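Local coordinates for DMATS type aromatic prenyltransferase (PDB 6ZS0), which transfers a dimethylallyl group to tryptophan, probably from dimethylallyl diphosphate to carbon 5 of the indole ring, within an ABBA barrel, at residues F111-D114 against A115-L119; Q177-D180 against S181-Q184; G7-T10 against G11-R15. One frame throughout, in Å; residues are numbered along the deposited sequence.

Contact 1: F111-D114 against A115-L119; sequences FTTD and ALDEL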
loop_
_atom_site.group_PDB
_atom_site.type_symbol
_atom_site.label_atom_id
_atom_site.label_comp_id
_atom_site.label_asym_id
_atom_site.label_seq_id
_atom_site.Cartn_x
_atom_site.Cartn_y
_atom_site.Cartn_z
ATOM N N PHE A 111 -11.178 -18.191 1.008
ATOM C CA PHE A 111 -9.906 -18.149 0.239
ATOM C C PHE A 111 -8.919 -19.106 0.919
ATOM O O PHE A 111 -9.088 -19.471 2.105
ATOM C CB PHE A 111 -9.364 -16.726 0.049
ATOM C CG PHE A 111 -9.088 -15.941 1.302
ATOM C CD1 PHE A 111 -9.995 -15.004 1.757
ATOM C CD2 PHE A 111 -7.899 -16.102 1.993
ATOM C CE1 PHE A 111 -9.747 -14.276 2.905
ATOM C CE2 PHE A 111 -7.663 -15.377 3.153
ATOM C CZ PHE A 111 -8.587 -14.469 3.604
ATOM N N THR A 112 -7.936 -19.568 0.168
ATOM C CA THR A 112 -6.939 -20.555 0.654
ATOM C C THR A 112 -5.823 -19.786 1.374
ATOM O O THR A 112 -5.401 -18.723 0.861
ATOM C CB THR A 112 -6.473 -21.447 -0.505
ATOM O OG1 THR A 112 -7.568 -22.344 -0.753
ATOM C CG2 THR A 112 -5.203 -22.214 -0.212
ATOM N N THR A 113 -5.381 -20.295 2.517
ATOM C CA THR A 113 -4.314 -19.677 3.352
ATOM C C THR A 113 -3.096 -20.602 3.446
ATOM O O THR A 113 -2.236 -20.317 4.262
ATOM C CB THR A 113 -4.836 -19.339 4.753
ATOM O OG1 THR A 113 -5.339 -20.549 5.328
ATOM C CG2 THR A 113 -5.904 -18.264 4.738
ATOM N N ASP A 114 -3.040 -21.668 2.648
ATOM C CA ASP A 114 -1.905 -22.634 2.649
ATOM C C ASP A 114 -0.597 -21.890 2.364
ATOM O O ASP A 114 0.391 -22.202 3.008
ATOM C CB ASP A 114 -2.081 -23.763 1.629
ATOM C CG ASP A 114 -3.111 -24.809 2.016
ATOM O OD1 ASP A 114 -3.613 -24.770 3.178
ATOM O OD2 ASP A 114 -3.401 -25.672 1.165
ATOM N N ALA A 115 -0.594 -20.936 1.437
ATOM C CA ALA A 115 0.622 -20.188 1.046
ATOM C C ALA A 115 1.089 -19.317 2.226
ATOM O O ALA A 115 2.295 -19.259 2.499
ATOM C CB ALA A 115 0.349 -19.372 -0.188
ATOM N N LEU A 116 0.171 -18.695 2.937
ATOM C CA LEU A 116 0.526 -17.899 4.135
ATOM C C LEU A 116 1.086 -18.845 5.202
ATOM O O LEU A 116 2.088 -18.535 5.775
ATOM C CB LEU A 116 -0.718 -17.154 4.627
ATOM C CG LEU A 116 -0.523 -16.312 5.871
ATOM C CD1 LEU A 116 0.620 -15.318 5.701
ATOM C CD2 LEU A 116 -1.817 -15.610 6.251
ATOM N N ASP A 117 0.417 -19.973 5.439
ATOM C CA ASP A 117 0.809 -20.941 6.493
ATOM C C ASP A 117 2.233 -21.435 6.267
ATOM O O ASP A 117 2.954 -21.588 7.249
ATOM C CB ASP A 117 -0.180 -22.097 6.541
ATOM C CG ASP A 117 -1.505 -21.730 7.178
ATOM O OD1 ASP A 117 -1.574 -20.682 7.868
ATOM O OD2 ASP A 117 -2.453 -22.509 7.006
ATOM N N GLU A 118 2.612 -21.639 5.012
ATOM C CA GLU A 118 3.968 -22.055 4.586
ATOM C C GLU A 118 5.031 -21.066 5.077
ATOM O O GLU A 118 6.183 -21.497 5.173
ATOM C CB GLU A 118 4.052 -22.169 3.061
ATOM C CG GLU A 118 3.375 -23.382 2.516
ATOM C CD GLU A 118 4.142 -24.680 2.722
ATOM O OE1 GLU A 118 5.337 -24.622 3.174
ATOM O OE2 GLU A 118 3.556 -25.738 2.438
ATOM N N LEU A 119 4.661 -19.810 5.399
ATOM C CA LEU A 119 5.634 -18.709 5.682
ATOM C C LEU A 119 5.650 -18.284 7.149
ATOM O O LEU A 119 6.548 -17.497 7.495
ATOM C CB LEU A 119 5.265 -17.494 4.832
ATOM C CG LEU A 119 5.318 -17.700 3.326
ATOM C CD1 LEU A 119 5.123 -16.380 2.618
ATOM C CD2 LEU A 119 6.606 -18.359 2.885
#

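Contact 2: Q177-D180 against S181-Q184; sequences QAFD and SLPQ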
loop_
_atom_site.group_PDB
_atom_site.type_symbol
_atom_site.label_atom_id
_atom_site.label_comp_id
_atom_site.label_asym_id
_atom_site.label_seq_id
_atom_site.Cartn_x
_atom_site.Cartn_y
_atom_site.Cartn_z
ATOM N N GLN A 177 15.021 -20.574 -7.037
ATOM C CA GLN A 177 16.016 -19.509 -6.732
ATOM C C GLN A 177 15.606 -18.185 -7.414
ATOM O O GLN A 177 16.498 -17.427 -7.805
ATOM C CB GLN A 177 17.428 -20.001 -7.082
ATOM C CG GLN A 177 17.918 -21.153 -6.192
ATOM C CD GLN A 177 17.545 -21.020 -4.726
ATOM O OE1 GLN A 177 18.044 -20.155 -4.002
ATOM N NE2 GLN A 177 16.657 -21.893 -4.269
ATOM N N ALA A 178 14.299 -17.884 -7.475
ATOM C CA ALA A 178 13.730 -16.601 -7.977
ATOM C C ALA A 178 14.441 -15.398 -7.320
ATOM O O ALA A 178 14.593 -14.329 -7.962
ATOM C CB ALA A 178 12.239 -16.578 -7.723
ATOM N N PHE A 179 14.869 -15.528 -6.075
ATOM C CA PHE A 179 15.597 -14.450 -5.364
ATOM C C PHE A 179 16.676 -13.849 -6.265
ATOM O O PHE A 179 16.871 -12.616 -6.248
ATOM C CB PHE A 179 16.256 -14.953 -4.086
ATOM C CG PHE A 179 16.975 -13.850 -3.369
ATOM C CD1 PHE A 179 16.270 -12.948 -2.589
ATOM C CD2 PHE A 179 18.339 -13.664 -3.547
ATOM C CE1 PHE A 179 16.933 -11.913 -1.948
ATOM C CE2 PHE A 179 18.997 -12.620 -2.918
ATOM C CZ PHE A 179 18.289 -11.742 -2.128
ATOM N N ASP A 180 17.377 -14.697 -7.016
ATOM C CA ASP A 180 18.543 -14.288 -7.851
ATOM C C ASP A 180 18.120 -13.507 -9.104
ATOM O O ASP A 180 19.008 -12.896 -9.701
ATOM C CB ASP A 180 19.413 -15.504 -8.168
ATOM C CG ASP A 180 20.043 -16.055 -6.907
ATOM O OD1 ASP A 180 20.567 -15.245 -6.126
ATOM O OD2 ASP A 180 19.988 -17.278 -6.704
ATOM N N SER A 181 16.833 -13.464 -9.453
ATOM C CA SER A 181 16.284 -12.648 -10.569
ATOM C C SER A 181 16.045 -11.195 -10.126
ATOM O O SER A 181 15.803 -10.350 -10.999
ATOM C CB SER A 181 15.013 -13.237 -11.106
ATOM O OG SER A 181 13.947 -13.032 -10.186
ATOM N N LEU A 182 16.079 -10.915 -8.826
ATOM C CA LEU A 182 15.752 -9.559 -8.304
ATOM C C LEU A 182 16.937 -8.623 -8.541
ATOM O O LEU A 182 18.097 -9.024 -8.375
ATOM C CB LEU A 182 15.405 -9.623 -6.820
ATOM C CG LEU A 182 14.153 -10.405 -6.446
ATOM C CD1 LEU A 182 14.142 -10.676 -4.953
ATOM C CD2 LEU A 182 12.898 -9.675 -6.868
ATOM N N PRO A 183 16.677 -7.346 -8.905
ATOM C CA PRO A 183 17.738 -6.352 -9.015
ATOM C C PRO A 183 18.324 -6.004 -7.641
ATOM O O PRO A 183 17.733 -6.352 -6.628
ATOM C CB PRO A 183 17.030 -5.149 -9.643
ATOM C CG PRO A 183 15.610 -5.277 -9.140
ATOM C CD PRO A 183 15.347 -6.774 -9.178
ATOM N N GLN A 184 19.481 -5.353 -7.642
ATOM C CA GLN A 184 20.153 -4.780 -6.452
ATOM C C GLN A 184 19.173 -3.804 -5.774
ATOM O O GLN A 184 18.485 -3.033 -6.484
ATOM C CB GLN A 184 21.471 -4.105 -6.886
ATOM C CG GLN A 184 22.402 -3.631 -5.750
ATOM C CD GLN A 184 23.803 -3.216 -6.200
ATOM O OE1 GLN A 184 24.073 -2.985 -7.388
ATOM N NE2 GLN A 184 24.717 -3.098 -5.249
HETATM O O HOH W 1 18.872 -10.677 -6.119
#

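Contact 3: G7-T10 against G11-R15; sequences GSFT and GGQLR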
loop_
_atom_site.group_PDB
_atom_site.type_symbol
_atom_site.label_atom_id
_atom_site.label_comp_id
_atom_site.label_asym_id
_atom_site.label_seq_id
_atom_site.Cartn_x
_atom_site.Cartn_y
_atom_site.Cartn_z
ATOM N N GLY A 7 -12.612 4.182 13.882
ATOM C CA GLY A 7 -13.593 3.452 13.055
ATOM C C GLY A 7 -14.560 4.376 12.330
ATOM O O GLY A 7 -14.790 4.177 11.130
ATOM N N SER A 8 -15.137 5.367 13.009
ATOM C CA SER A 8 -16.139 6.256 12.382
ATOM C C SER A 8 -15.439 7.097 11.322
ATOM O O SER A 8 -16.005 7.304 10.231
ATOM C CB SER A 8 -16.879 7.096 13.383
ATOM O OG SER A 8 -16.067 8.115 13.947
ATOM N N PHE A 9 -14.231 7.573 11.604
ATOM C CA PHE A 9 -13.516 8.504 10.715
ATOM C C PHE A 9 -13.038 7.753 9.468
ATOM O O PHE A 9 -13.316 8.206 8.335
ATOM C CB PHE A 9 -12.363 9.180 11.455
ATOM C CG PHE A 9 -11.580 10.135 10.597
ATOM C CD1 PHE A 9 -10.460 9.713 9.902
ATOM C CD2 PHE A 9 -11.953 11.464 10.495
ATOM C CE1 PHE A 9 -9.728 10.599 9.119
ATOM C CE2 PHE A 9 -11.214 12.344 9.719
ATOM C CZ PHE A 9 -10.106 11.914 9.033
ATOM N N THR A 10 -12.342 6.637 9.636
ATOM C CA THR A 10 -11.787 5.870 8.477
ATOM C C THR A 10 -12.938 5.209 7.728
ATOM O O THR A 10 -12.832 5.057 6.512
ATOM C CB THR A 10 -10.708 4.872 8.898
ATOM O OG1 THR A 10 -11.250 3.847 9.743
ATOM C CG2 THR A 10 -9.528 5.558 9.554
ATOM N N GLY A 11 -14.003 4.881 8.429
ATOM C CA GLY A 11 -15.224 4.304 7.822
ATOM C C GLY A 11 -15.914 5.299 6.938
ATOM O O GLY A 11 -16.325 4.926 5.819
ATOM N N GLY A 12 -16.033 6.545 7.390
ATOM C CA GLY A 12 -16.581 7.644 6.602
ATOM C C GLY A 12 -15.759 7.835 5.347
ATOM O O GLY A 12 -16.331 7.979 4.260
ATOM N N GLN A 13 -14.430 7.781 5.471
ATOM C CA GLN A 13 -13.531 7.913 4.310
ATOM C C GLN A 13 -13.763 6.743 3.357
ATOM O O GLN A 13 -13.814 6.974 2.163
ATOM C CB GLN A 13 -12.078 8.003 4.767
ATOM C CG GLN A 13 -11.753 9.327 5.446
ATOM C CD GLN A 13 -10.345 9.380 5.963
ATOM O OE1 GLN A 13 -9.829 8.407 6.519
ATOM N NE2 GLN A 13 -9.682 10.499 5.689
ATOM N N LEU A 14 -13.865 5.515 3.868
ATOM C CA LEU A 14 -14.054 4.325 3.010
ATOM C C LEU A 14 -15.357 4.507 2.221
ATOM O O LEU A 14 -15.361 4.255 1.014
ATOM C CB LEU A 14 -14.057 3.055 3.860
ATOM C CG LEU A 14 -14.202 1.745 3.072
ATOM C CD1 LEU A 14 -13.525 0.590 3.802
ATOM C CD2 LEU A 14 -15.665 1.423 2.786
ATOM N N ARG A 15 -16.413 4.953 2.882
ATOM C CA ARG A 15 -17.742 5.103 2.255
ATOM C C ARG A 15 -17.691 6.153 1.153
ATOM O O ARG A 15 -18.232 5.877 0.040
ATOM C CB ARG A 15 -18.783 5.468 3.303
ATOM C CG ARG A 15 -19.122 4.336 4.254
ATOM C CD ARG A 15 -20.085 4.845 5.311
ATOM N NE ARG A 15 -20.285 3.830 6.341
ATOM C CZ ARG A 15 -21.150 2.823 6.262
ATOM N NH1 ARG A 15 -21.254 1.954 7.262
ATOM N NH2 ARG A 15 -21.919 2.696 5.200
#

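Contact 1: F111-D114 against A115-L119
T113 and D117 meet across the first turn of helix 114-117, where the backbone N of D117 donates to T113 O at 2.9 Å. In the next bond of the turn E118 N donates to D114 O at 3.0 Å. Packing is close around the first of these carbonyls: the D117 carboxylate folds back toward it, its CG 3.3 Å from T113 O, because the first torsion (-75°) sets CG beside its own backbone N. The T113 hydroxyl lies farther off, with OG1 3.9 Å from D117 OD2, and forms no capping bond. L116 is buried against V102 of helix 91-109 and L152, and A115 touches L193 and P201. The other flank opens to solvent. There D114 OD1 and D117 OD2 stand 4.6 Å apart, two like charges whose proximity may be eased by a long, weak ion pair from D117 to R103. Were D117 exchanged for an alanine, R103 would probably lose this distant partner and a gap would open beside T113 O, where the carboxylate now lies. T113, at the N-cap position without a side-chain cap, begins a short helix that follows helix 91-109 and packs on the outside of the barrel of this ABBA-fold prenyltransferase.

Contact 2: Q177-D180 against S181-Q184
A 3-10 turn in the loop between helix 162-175 and strand 191-195 brings S181 back onto A178 and L182 back onto F179. A178 O is gripped twice by one residue: S181 OG donates to it at 2.7 Å, in the carbonyl plane and on a lone pair, while S181 N reaches the same oxygen at 2.8 Å from above that plane. The hydroxyl can do this because chi1 (73°) holds OG between the backbone N and the carbonyl carbon, folded over its own main chain. One residue on, L182 N donates to F179 O at 3.2 Å. These i to i+3 bonds are those of a 3-10 helix, and the turn leads from an outer helix of the ABBA fold toward barrel strand 191-195. Its side chains pack between that helix and another strand of the barrel: F179 lies on A163 and V166 of helix 162-175, whereas A178 and L182 reach F260 and H258 of strand 254-260. The side chains of F179 and L182 cross at about a right angle, with F179 CD1 3.9 Å from L182 CD1. Where the chain leaves the turn, a water donates to both F179 O, at 2.8 Å, and L182 O, at 2.9 Å, bridging the two carbonyls. On the exposed flank D180 turns from S181 and makes a salt bridge with R167, which also bonds to Q177 OE1, tying the turn to the helix before it.

Contact 3: G7-T10 against G11-R15
G11 begins the second half of this helical stretch by donating its N to G7 O at 2.9 Å, a rather bent bond (138° at the hydrogen). G12 continues the pattern, its N bonded to S8 O at 2.9 Å. The successive i to i+4 bonds are those of a regular alpha helix, here helix 6-20, which lies outside the barrel with helix 25-39 on one flank and strand 64-70 beneath it. Q13 adds a side-chain meeting to its backbone bond with F9 O. Its extended chain carries the amide to the F9 ring, where Q13 OE1 and NE2 both lie 3.4 Å from F9 CE1, and the ring and amide planes are 54° apart. F9 brings CE1 to the amide because its CG stands anti to the backbone N (chi1 179°), which sends the ring outward from the helix, beside the Q13 side chain. The amide is held at both ends by other partners, OE1 by the S345 hydroxyl and NE2 by the carbonyl of L312, which fixes its rotation beside the ring. L14 follows with N bonded to T10 O, 2.9 Å, and its side chain on F66. T10 itself turns its hydroxyl back along the chain to the carbonyl of L6, while its side chain touches L35 and V64. R15 closes the stretch with its N on G11 O, its side chain lying along V28, E29 and A32 of helix 25-39.

Overall arrangement
Along the chain the order is contact 3, contact 1, contact 2, with no overlap. Contact 3 sits within helix 6-20 near the N-terminus; contacts 1 and 2 lie at or near the ends of helices 91-109 and 162-175. Contacts 1 and 2 are the nearest pair, with centres 22 Å apart and nearest atoms about 12 Å apart, whereas contacts 2 and 3 fall on opposite sides of the chain's centre, 39 Å between centres. Contacts 1 and 3 are 30 Å apart by centres. None touches another. All three border the ten-stranded antiparallel barrel, through strands 191-195, 254-260 and 64-70 among others, and so mark separate points on its outer shell of helices and connecting loops.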